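Local atomic coordinates of ornithine carbamoyltransferase (Campylobacter jejuni subsp. jejuni, PDB entry 3TPF), a protein that catalyses the reversible transfer of the carbamoyl group from carbamoyl phosphate to L-ornithine, giving L-citrulline on the pathway to arginine. Residues 154-159 / 223-228; 161-166 / 173-178; 258-263 / 268-273. All blocks are in the same frame, centred on the assembly; numbering follows the deposited sequence.

Contact 1: 154-159 / 223-228; sequences DSNNMC and WVSMGE
Asp-154 and Trp-223 bring the two backbones closest, 5.8 Å between their CA atoms, and two residues further on the spacing is wider, 7.0 Å between the CA atoms of Asn-156 and Ser-225. The hydroxyl of Ser-225 sits between the side chains of Asp-154 and Asn-156. Its OG lies 3.4 Å from OD2 of Asp-154, a weak hydrogen bond in which the serine is the donor. On the Asn-156 side the same OG lies 3.5 Å from ND2, resting against CB and the amide. Asp-154 reaches across because its CG is turned anti to the backbone N (chi1 -163°), which places OD2 beside the hydroxyl of Ser-225; the other oxygen, OD1, takes a weak bond from Ser-155 N. Asn-156 has a second task. It is the N-cap of the helix that follows, its OD1 accepting from Cys-159 N at 3.0 Å with an N-H...O angle of 156°, and this helps fix the amide, whose ND2 gives a weak bond to Asp-221. Ser-225, Asn-157 and Asp-221 are all predicted to bind L-ornithine, so the contact probably helps shape the wall of that pocket. In the fold, 154-159 leads from strand 148-152 into helix 157-169, with Phe-151 of that strand touching Asn-156 and Cys-159, while 223-228 follows strand 217-220 and runs on to helix 232-238, against which Val-224 rests.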
loop_
_atom_site.group_PDB
_atom_site.type_symbol
_atom_site.label_atom_id
_atom_site.label_comp_id
_atom_site.label_asym_id
_atom_site.label_seq_id
_atom_site.Cartn_x
_atom_site.Cartn_y
_atom_site.Cartn_z
ATOM N N ASP B 154 -23.913 -7.827 21.435
ATOM C CA ASP B 154 -24.096 -6.404 21.709
ATOM C C ASP B 154 -25.190 -5.817 20.788
ATOM O O ASP B 154 -25.570 -6.422 19.787
ATOM C CB ASP B 154 -22.770 -5.644 21.474
ATOM C CG ASP B 154 -22.734 -4.251 22.119
ATOM O OD1 ASP B 154 -23.643 -3.869 22.889
ATOM O OD2 ASP B 154 -21.783 -3.503 21.798
ATOM N N SER B 155 -25.691 -4.642 21.157
ATOM C CA SER B 155 -26.503 -3.813 20.233
ATOM C C SER B 155 -25.595 -2.998 19.286
ATOM O O SER B 155 -25.755 -1.777 19.107
ATOM C CB SER B 155 -27.477 -2.908 20.982
ATOM O OG SER B 155 -26.846 -1.653 21.283
ATOM N N ASN B 156 -24.653 -3.691 18.672
ATOM C CA ASN B 156 -23.655 -3.053 17.815
ATOM C C ASN B 156 -24.108 -2.970 16.338
ATOM O O ASN B 156 -25.259 -3.273 16.011
ATOM C CB ASN B 156 -22.330 -3.819 17.900
ATOM C CG ASN B 156 -22.424 -5.212 17.316
ATOM O OD1 ASN B 156 -23.464 -5.602 16.831
ATOM N ND2 ASN B 156 -21.364 -5.961 17.384
ATOM N N ASN B 157 -23.208 -2.537 15.477
ATOM C CA ASN B 157 -23.489 -2.487 14.006
ATOM C C ASN B 157 -23.993 -3.797 13.395
ATOM O O ASN B 157 -24.931 -3.810 12.614
ATOM C CB ASN B 157 -22.267 -1.991 13.184
ATOM C CG ASN B 157 -21.014 -2.775 13.453
ATOM O OD1 ASN B 157 -21.043 -3.845 14.093
ATOM N ND2 ASN B 157 -19.899 -2.234 13.001
HETATM N N MSE B 158 -23.359 -4.893 13.781
HETATM C CA MSE B 158 -23.700 -6.252 13.266
HETATM C C MSE B 158 -25.134 -6.639 13.607
HETATM O O MSE B 158 -25.866 -7.245 12.794
HETATM C CB MSE B 158 -22.804 -7.315 13.892
HETATM C CG MSE B 158 -21.527 -7.484 13.117
HETATM SE SE MSE B 158 -21.852 -8.081 11.276
HETATM C CE MSE B 158 -22.725 -9.838 11.614
ATOM N N CYS B 159 -25.547 -6.254 14.808
ATOM C CA CYS B 159 -26.897 -6.495 15.294
ATOM C C CYS B 159 -27.906 -5.734 14.476
ATOM O O CYS B 159 -28.934 -6.261 14.049
ATOM C CB CYS B 159 -27.002 -6.052 16.771
ATOM S SG CYS B 159 -28.642 -6.195 17.443
ATOM N N TRP B 223 -17.782 -8.634 22.029
ATOM C CA TRP B 223 -18.603 -7.803 22.931
ATOM C C TRP B 223 -18.039 -6.421 23.092
ATOM O O TRP B 223 -18.743 -5.425 23.203
ATOM C CB TRP B 223 -18.634 -8.429 24.297
ATOM C CG TRP B 223 -19.282 -9.757 24.366
ATOM C CD1 TRP B 223 -20.295 -10.231 23.606
ATOM C CD2 TRP B 223 -18.990 -10.760 25.304
ATOM N NE1 TRP B 223 -20.635 -11.489 23.983
ATOM C CE2 TRP B 223 -19.855 -11.833 25.050
ATOM C CE3 TRP B 223 -18.081 -10.857 26.363
ATOM C CZ2 TRP B 223 -19.849 -13.000 25.826
ATOM C CZ3 TRP B 223 -18.055 -12.023 27.121
ATOM C CH2 TRP B 223 -18.936 -13.076 26.853
ATOM N N VAL B 224 -16.728 -6.395 23.178
ATOM C CA VAL B 224 -15.994 -5.163 23.183
ATOM C C VAL B 224 -15.875 -4.741 21.721
ATOM O O VAL B 224 -14.990 -5.182 20.979
ATOM C CB VAL B 224 -14.673 -5.363 23.910
ATOM C CG1 VAL B 224 -13.813 -4.117 23.763
ATOM C CG2 VAL B 224 -15.019 -5.713 25.338
ATOM N N SER B 225 -16.803 -3.870 21.344
ATOM C CA SER B 225 -16.959 -3.420 19.956
ATOM C C SER B 225 -15.978 -2.277 19.638
ATOM O O SER B 225 -15.810 -1.344 20.427
ATOM C CB SER B 225 -18.433 -3.077 19.639
ATOM O OG SER B 225 -19.263 -4.259 19.623
HETATM N N MSE B 226 -15.338 -2.391 18.475
HETATM C CA MSE B 226 -14.145 -1.605 18.104
HETATM C C MSE B 226 -14.304 -0.115 18.245
HETATM O O MSE B 226 -15.291 0.464 17.787
HETATM C CB MSE B 226 -13.759 -1.903 16.647
ATOM N N GLY B 227 -13.297 0.514 18.857
ATOM C CA GLY B 227 -13.365 1.924 19.280
ATOM C C GLY B 227 -13.786 2.056 20.737
ATOM O O GLY B 227 -13.137 2.742 21.516
ATOM N N GLU B 228 -14.883 1.379 21.085
ATOM C CA GLU B 228 -15.416 1.294 22.460
ATOM C C GLU B 228 -14.489 0.556 23.455
ATOM O O GLU B 228 -14.890 0.266 24.593
ATOM C CB GLU B 228 -16.786 0.590 22.432
#

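Contact 2: 161-166 / 173-178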
loop_
_atom_site.group_PDB
_atom_site.type_symbol
_atom_site.label_atom_id
_atom_site.label_comp_id
_atom_site.label_asym_id
_atom_site.label_seq_id
_atom_site.Cartn_x
_atom_site.Cartn_y
_atom_site.Cartn_z
ATOM N N SER B 161 -27.554 -4.520 11.460
ATOM C CA SER B 161 -27.626 -4.964 10.105
ATOM C C SER B 161 -28.301 -6.318 10.008
ATOM O O SER B 161 -29.052 -6.572 9.037
ATOM C CB SER B 161 -26.249 -5.029 9.498
ATOM O OG SER B 161 -25.708 -3.735 9.360
ATOM N N TRP B 162 -28.112 -7.188 11.017
ATOM C CA TRP B 162 -28.918 -8.457 11.022
ATOM C C TRP B 162 -30.397 -8.192 11.246
ATOM O O TRP B 162 -31.257 -8.810 10.626
ATOM C CB TRP B 162 -28.381 -9.539 11.949
ATOM C CG TRP B 162 -27.581 -10.573 11.139
ATOM C CD1 TRP B 162 -26.274 -10.781 11.227
ATOM C CD2 TRP B 162 -28.045 -11.427 10.065
ATOM N NE1 TRP B 162 -25.875 -11.694 10.272
ATOM C CE2 TRP B 162 -26.950 -12.116 9.574
ATOM C CE3 TRP B 162 -29.269 -11.649 9.489
ATOM C CZ2 TRP B 162 -27.016 -13.036 8.564
ATOM C CZ3 TRP B 162 -29.353 -12.574 8.471
ATOM C CH2 TRP B 162 -28.216 -13.243 8.003
ATOM N N LEU B 163 -30.667 -7.233 12.092
ATOM C CA LEU B 163 -32.060 -6.957 12.441
ATOM C C LEU B 163 -32.788 -6.529 11.181
ATOM O O LEU B 163 -33.808 -7.102 10.801
ATOM C CB LEU B 163 -32.185 -5.883 13.546
ATOM C CG LEU B 163 -33.543 -5.270 13.850
ATOM C CD1 LEU B 163 -34.537 -6.389 14.136
ATOM C CD2 LEU B 163 -33.462 -4.260 15.000
ATOM N N ILE B 164 -32.167 -5.570 10.522
ATOM C CA ILE B 164 -32.643 -4.986 9.268
ATOM C C ILE B 164 -32.814 -5.978 8.162
ATOM O O ILE B 164 -33.825 -5.980 7.477
ATOM C CB ILE B 164 -31.590 -4.003 8.742
ATOM C CG1 ILE B 164 -31.760 -2.688 9.470
ATOM C CG2 ILE B 164 -31.570 -3.850 7.216
ATOM C CD1 ILE B 164 -30.523 -1.817 9.308
ATOM N N THR B 165 -31.776 -6.759 7.939
ATOM C CA THR B 165 -31.764 -7.698 6.818
ATOM C C THR B 165 -32.814 -8.787 7.046
ATOM O O THR B 165 -33.502 -9.214 6.114
ATOM C CB THR B 165 -30.423 -8.399 6.673
ATOM O OG1 THR B 165 -29.418 -7.423 6.529
ATOM C CG2 THR B 165 -30.425 -9.335 5.488
ATOM N N ALA B 166 -32.943 -9.214 8.301
ATOM C CA ALA B 166 -33.965 -10.195 8.688
ATOM C C ALA B 166 -35.342 -9.650 8.307
ATOM O O ALA B 166 -36.195 -10.313 7.713
ATOM C CB ALA B 166 -33.863 -10.418 10.179
ATOM N N ILE B 173 -36.137 -14.119 13.256
ATOM C CA ILE B 173 -34.936 -13.806 14.015
ATOM C C ILE B 173 -35.199 -13.500 15.474
ATOM O O ILE B 173 -36.084 -12.715 15.815
ATOM C CB ILE B 173 -34.161 -12.647 13.391
ATOM C CG1 ILE B 173 -32.834 -12.455 14.135
ATOM C CG2 ILE B 173 -34.984 -11.390 13.408
ATOM C CD1 ILE B 173 -31.896 -11.460 13.496
ATOM N N SER B 174 -34.409 -14.143 16.327
ATOM C CA SER B 174 -34.387 -13.840 17.782
ATOM C C SER B 174 -33.071 -13.212 18.210
ATOM O O SER B 174 -32.012 -13.758 17.955
ATOM C CB SER B 174 -34.590 -15.079 18.608
ATOM O OG SER B 174 -35.954 -15.428 18.560
ATOM N N ILE B 175 -33.166 -12.044 18.828
ATOM C CA ILE B 175 -32.001 -11.328 19.302
ATOM C C ILE B 175 -31.933 -11.397 20.792
ATOM O O ILE B 175 -32.932 -11.161 21.481
ATOM C CB ILE B 175 -32.008 -9.849 18.895
ATOM C CG1 ILE B 175 -31.945 -9.737 17.376
ATOM C CG2 ILE B 175 -30.843 -9.104 19.543
ATOM C CD1 ILE B 175 -31.998 -8.315 16.889
ATOM N N ALA B 176 -30.733 -11.679 21.282
ATOM C CA ALA B 176 -30.484 -11.733 22.728
ATOM C C ALA B 176 -29.272 -10.892 23.124
ATOM O O ALA B 176 -28.216 -11.011 22.548
ATOM C CB ALA B 176 -30.358 -13.171 23.226
HETATM N N MSE B 177 -29.499 -9.974 24.047
HETATM C CA MSE B 177 -28.477 -9.088 24.597
HETATM C C MSE B 177 -28.818 -8.817 26.048
HETATM O O MSE B 177 -29.928 -9.070 26.457
HETATM C CB MSE B 177 -28.491 -7.790 23.824
HETATM C CG MSE B 177 -29.870 -7.113 23.794
HETATM SE SE MSE B 177 -29.889 -5.463 22.666
HETATM C CE MSE B 177 -28.882 -5.885 20.987
ATOM N N PRO B 178 -27.891 -8.271 26.829
ATOM C CA PRO B 178 -28.172 -8.088 28.226
ATOM C C PRO B 178 -29.335 -7.127 28.538
ATOM O O PRO B 178 -29.809 -6.417 27.646
ATOM C CB PRO B 178 -26.850 -7.552 28.781
ATOM C CG PRO B 178 -25.825 -7.877 27.752
ATOM C CD PRO B 178 -26.542 -7.816 26.469
#
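Ile-173 meets Ala-166 through its CG2 branch, because CG1 is anti to the backbone N (chi1 -174°) and CG2 is left between N and the carbonyl carbon. The chain stays extended beyond CG1, and CD1 reaches the turn of Trp-162, 4.0 Å from its carbonyl O. Ile-175 turns its chain differently: CG1 sits beside the backbone N (chi1 -64°), and its CD1 comes up to Leu-163. The methyl CB of Ala-166 lies 3.6 Å from CG2 of Ile-173. One turn back, CB of Leu-163 is 4.1 Å from CD1 of Ile-175. The indole of Trp-162 takes little part, since its ring reaches helix 126-138, where NE1 is hydrogen-bonded to Asp-132. The Leu-163 side chain also touches Trp-188 and Ala-191 of helix 185-198. Between the axes of helix 161-166 and strand 173-176 the closest approach is 9.6 Å, and their directions are nearly antiparallel at 162°. That is the helix and second strand of a beta-alpha-beta crossover, strand 148-152, helix 157-169, strand 172-176, in the Rossmann-like ornithine-binding domain. Inside the helix, Ser-161 O accepts from both N and OG1 of Thr-165, which arrive from opposite faces of its carbonyl plane, the hydroxyl at 2.7 Å. No hydrogen bond joins the two segments. The touching residues are all buried and the side-chain atoms that meet are carbons, so the helix is held against the strand by apolar packing and exclusion of water.

Contact 3: 258-263 / 268-273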
loop_
_atom_site.group_PDB
_atom_site.type_symbol
_atom_site.label_atom_id
_atom_site.label_comp_id
_atom_site.label_asym_id
_atom_site.label_seq_id
_atom_site.Cartn_x
_atom_site.Cartn_y
_atom_site.Cartn_z
ATOM N N LEU B 258 -22.728 -22.159 13.380
ATOM C CA LEU B 258 -22.326 -21.012 14.197
ATOM C C LEU B 258 -21.553 -20.026 13.298
ATOM O O LEU B 258 -20.570 -20.387 12.684
ATOM C CB LEU B 258 -21.447 -21.444 15.369
ATOM C CG LEU B 258 -20.777 -20.299 16.169
ATOM C CD1 LEU B 258 -21.850 -19.455 16.823
ATOM C CD2 LEU B 258 -19.768 -20.861 17.139
ATOM N N LEU B 259 -22.005 -18.802 13.226
ATOM C CA LEU B 259 -21.341 -17.773 12.451
ATOM C C LEU B 259 -20.746 -16.704 13.372
ATOM O O LEU B 259 -21.318 -16.404 14.410
ATOM C CB LEU B 259 -22.297 -17.074 11.497
ATOM C CG LEU B 259 -22.848 -17.859 10.324
ATOM C CD1 LEU B 259 -23.718 -16.958 9.498
ATOM C CD2 LEU B 259 -21.644 -18.441 9.499
ATOM N N HIS B 260 -19.554 -16.235 13.020
ATOM C CA HIS B 260 -18.820 -15.202 13.719
ATOM C C HIS B 260 -18.041 -14.409 12.689
ATOM O O HIS B 260 -17.364 -14.983 11.866
ATOM C CB HIS B 260 -17.830 -15.820 14.688
ATOM C CG HIS B 260 -17.278 -14.856 15.698
ATOM N ND1 HIS B 260 -16.714 -13.646 15.353
ATOM C CD2 HIS B 260 -17.167 -14.950 17.051
ATOM C CE1 HIS B 260 -16.310 -13.031 16.455
ATOM N NE2 HIS B 260 -16.563 -13.805 17.498
ATOM N N CYS B 261 -18.122 -13.087 12.730
ATOM C CA CYS B 261 -17.490 -12.236 11.671
ATOM C C CYS B 261 -16.009 -12.132 11.864
ATOM O O CYS B 261 -15.285 -11.887 10.917
ATOM C CB CYS B 261 -18.054 -10.823 11.567
ATOM S SG CYS B 261 -17.982 -9.911 13.134
ATOM N N LEU B 262 -15.565 -12.347 13.069
ATOM C CA LEU B 262 -14.110 -12.412 13.376
ATOM C C LEU B 262 -13.574 -11.017 13.558
ATOM O O LEU B 262 -14.181 -10.068 13.110
ATOM C CB LEU B 262 -13.262 -13.093 12.264
ATOM C CG LEU B 262 -13.446 -14.571 11.943
ATOM C CD1 LEU B 262 -12.377 -15.061 10.938
ATOM C CD2 LEU B 262 -13.337 -15.393 13.246
ATOM N N PRO B 263 -12.455 -10.897 14.204
ATOM C CA PRO B 263 -11.829 -11.956 14.919
ATOM C C PRO B 263 -12.627 -12.389 16.153
ATOM O O PRO B 263 -13.450 -11.633 16.664
ATOM C CB PRO B 263 -10.555 -11.296 15.443
ATOM C CG PRO B 263 -10.945 -9.864 15.615
ATOM C CD PRO B 263 -11.753 -9.634 14.363
ATOM N N TYR B 268 -14.557 -15.833 25.679
ATOM C CA TYR B 268 -15.492 -14.735 25.881
ATOM C C TYR B 268 -16.800 -15.029 25.144
ATOM O O TYR B 268 -17.578 -15.890 25.575
ATOM C CB TYR B 268 -14.868 -13.415 25.444
ATOM C CG TYR B 268 -13.647 -13.129 26.206
ATOM C CD1 TYR B 268 -12.411 -13.508 25.731
ATOM C CD2 TYR B 268 -13.725 -12.584 27.505
ATOM C CE1 TYR B 268 -11.270 -13.308 26.494
ATOM C CE2 TYR B 268 -12.592 -12.385 28.269
ATOM C CZ TYR B 268 -11.370 -12.737 27.758
ATOM O OH TYR B 268 -10.242 -12.534 28.496
ATOM N N GLU B 269 -17.029 -14.377 24.012
ATOM C CA GLU B 269 -18.292 -14.573 23.313
ATOM C C GLU B 269 -18.435 -15.990 22.763
ATOM O O GLU B 269 -19.517 -16.439 22.437
ATOM C CB GLU B 269 -18.459 -13.573 22.178
ATOM C CG GLU B 269 -17.581 -13.812 20.971
ATOM C CD GLU B 269 -16.184 -13.207 21.067
ATOM O OE1 GLU B 269 -15.831 -12.520 22.083
ATOM O OE2 GLU B 269 -15.434 -13.429 20.058
ATOM N N VAL B 270 -17.338 -16.689 22.667
ATOM C CA VAL B 270 -17.384 -18.021 22.154
ATOM C C VAL B 270 -16.315 -18.887 22.816
ATOM O O VAL B 270 -15.204 -18.406 23.100
ATOM C CB VAL B 270 -17.227 -18.001 20.624
ATOM C CG1 VAL B 270 -15.788 -17.763 20.226
ATOM C CG2 VAL B 270 -17.686 -19.315 20.049
ATOM N N SER B 271 -16.647 -20.143 23.093
ATOM C CA SER B 271 -15.669 -21.082 23.639
ATOM C C SER B 271 -14.758 -21.609 22.526
ATOM O O SER B 271 -15.156 -21.762 21.395
ATOM C CB SER B 271 -16.354 -22.236 24.319
ATOM O OG SER B 271 -16.883 -23.124 23.367
ATOM N N GLU B 272 -13.546 -21.948 22.912
ATOM C CA GLU B 272 -12.548 -22.539 22.019
ATOM C C GLU B 272 -13.092 -23.802 21.349
ATOM O O GLU B 272 -13.042 -23.952 20.137
ATOM C CB GLU B 272 -11.282 -22.894 22.786
ATOM C CG GLU B 272 -10.078 -23.165 21.891
ATOM C CD GLU B 272 -9.859 -24.639 21.517
ATOM O OE1 GLU B 272 -10.353 -25.507 22.270
ATOM O OE2 GLU B 272 -9.121 -24.922 20.522
ATOM N N GLU B 273 -13.669 -24.679 22.173
ATOM C CA GLU B 273 -14.199 -25.970 21.705
ATOM C C GLU B 273 -15.186 -25.721 20.582
ATOM O O GLU B 273 -14.988 -26.191 19.478
ATOM C CB GLU B 273 -14.809 -26.883 22.849
ATOM C CG GLU B 273 -14.620 -28.419 22.525
ATOM C CD GLU B 273 -15.661 -29.431 23.098
ATOM O OE1 GLU B 273 -16.908 -29.121 23.099
ATOM O OE2 GLU B 273 -15.218 -30.568 23.508
#
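This is a buried contact built on a His-carboxylate hydrogen bond, at the C-terminal end of edge strand 257-260 in the parallel sheet of the Rossmann-like ornithine-binding domain. The chain leaves the strand, loops round and returns through 268-273 to begin helix 272-277. His-260 NE2 donates to Glu-269 OE2 at 2.8 Å, with an N-H...O angle of 162°. The acceptor lies close to the imidazole plane, at the ring edge, while the carboxylate takes the bond on its anti side with its own plane turned 52° from the ring. The same OE2 also accepts from Tyr-265 N, so this one oxygen ties strand end and returning loop together. Glu-269 brings OE2 to the ring by a chain bent at chi2 (-85°). Elsewhere on the ring edge, ND1 accepts from Leu-262 N at 2.9 Å, and with both nitrogens engaged the imidazole is fixed in rotation. The ND1 bond probably helps set the turn holding Cys-261 and Leu-262, both predicted to bind carbamoyl phosphate. A cis peptide precedes Pro-263, and Leu-262 and Pro-263 also pack on Val-87 and Glu-79 of a neighbouring subunit. Further back along the strand, the contact is completed by an apolar touch, Leu-258 CD2 resting 3.9 Å from Val-270 CG2.

How the contacts relate
All three contacts lie in the ornithine-binding domain, around its five-stranded parallel sheet. Contacts 1 and 2 share helix 157-169, their centres 13 Å apart; in sequence, contact 2 falls wholly between the two segments of contact 1, and contact 3 follows both. The selenomethionine Met-177 at the end of contact 2 packs on Ser-155 and Cys-159 of contact 1. Contacts 1 and 3, with centres 14 Å apart, meet where the ring of Trp-223 packs on Tyr-268 and Glu-269. Contacts 2 and 3 do not touch, with centres about 17 Å apart. Contact 2 thus packs the domain interior, while contacts 1 and 3 lie in loops that hold residues predicted to bind L-ornithine and carbamoyl phosphate respectively.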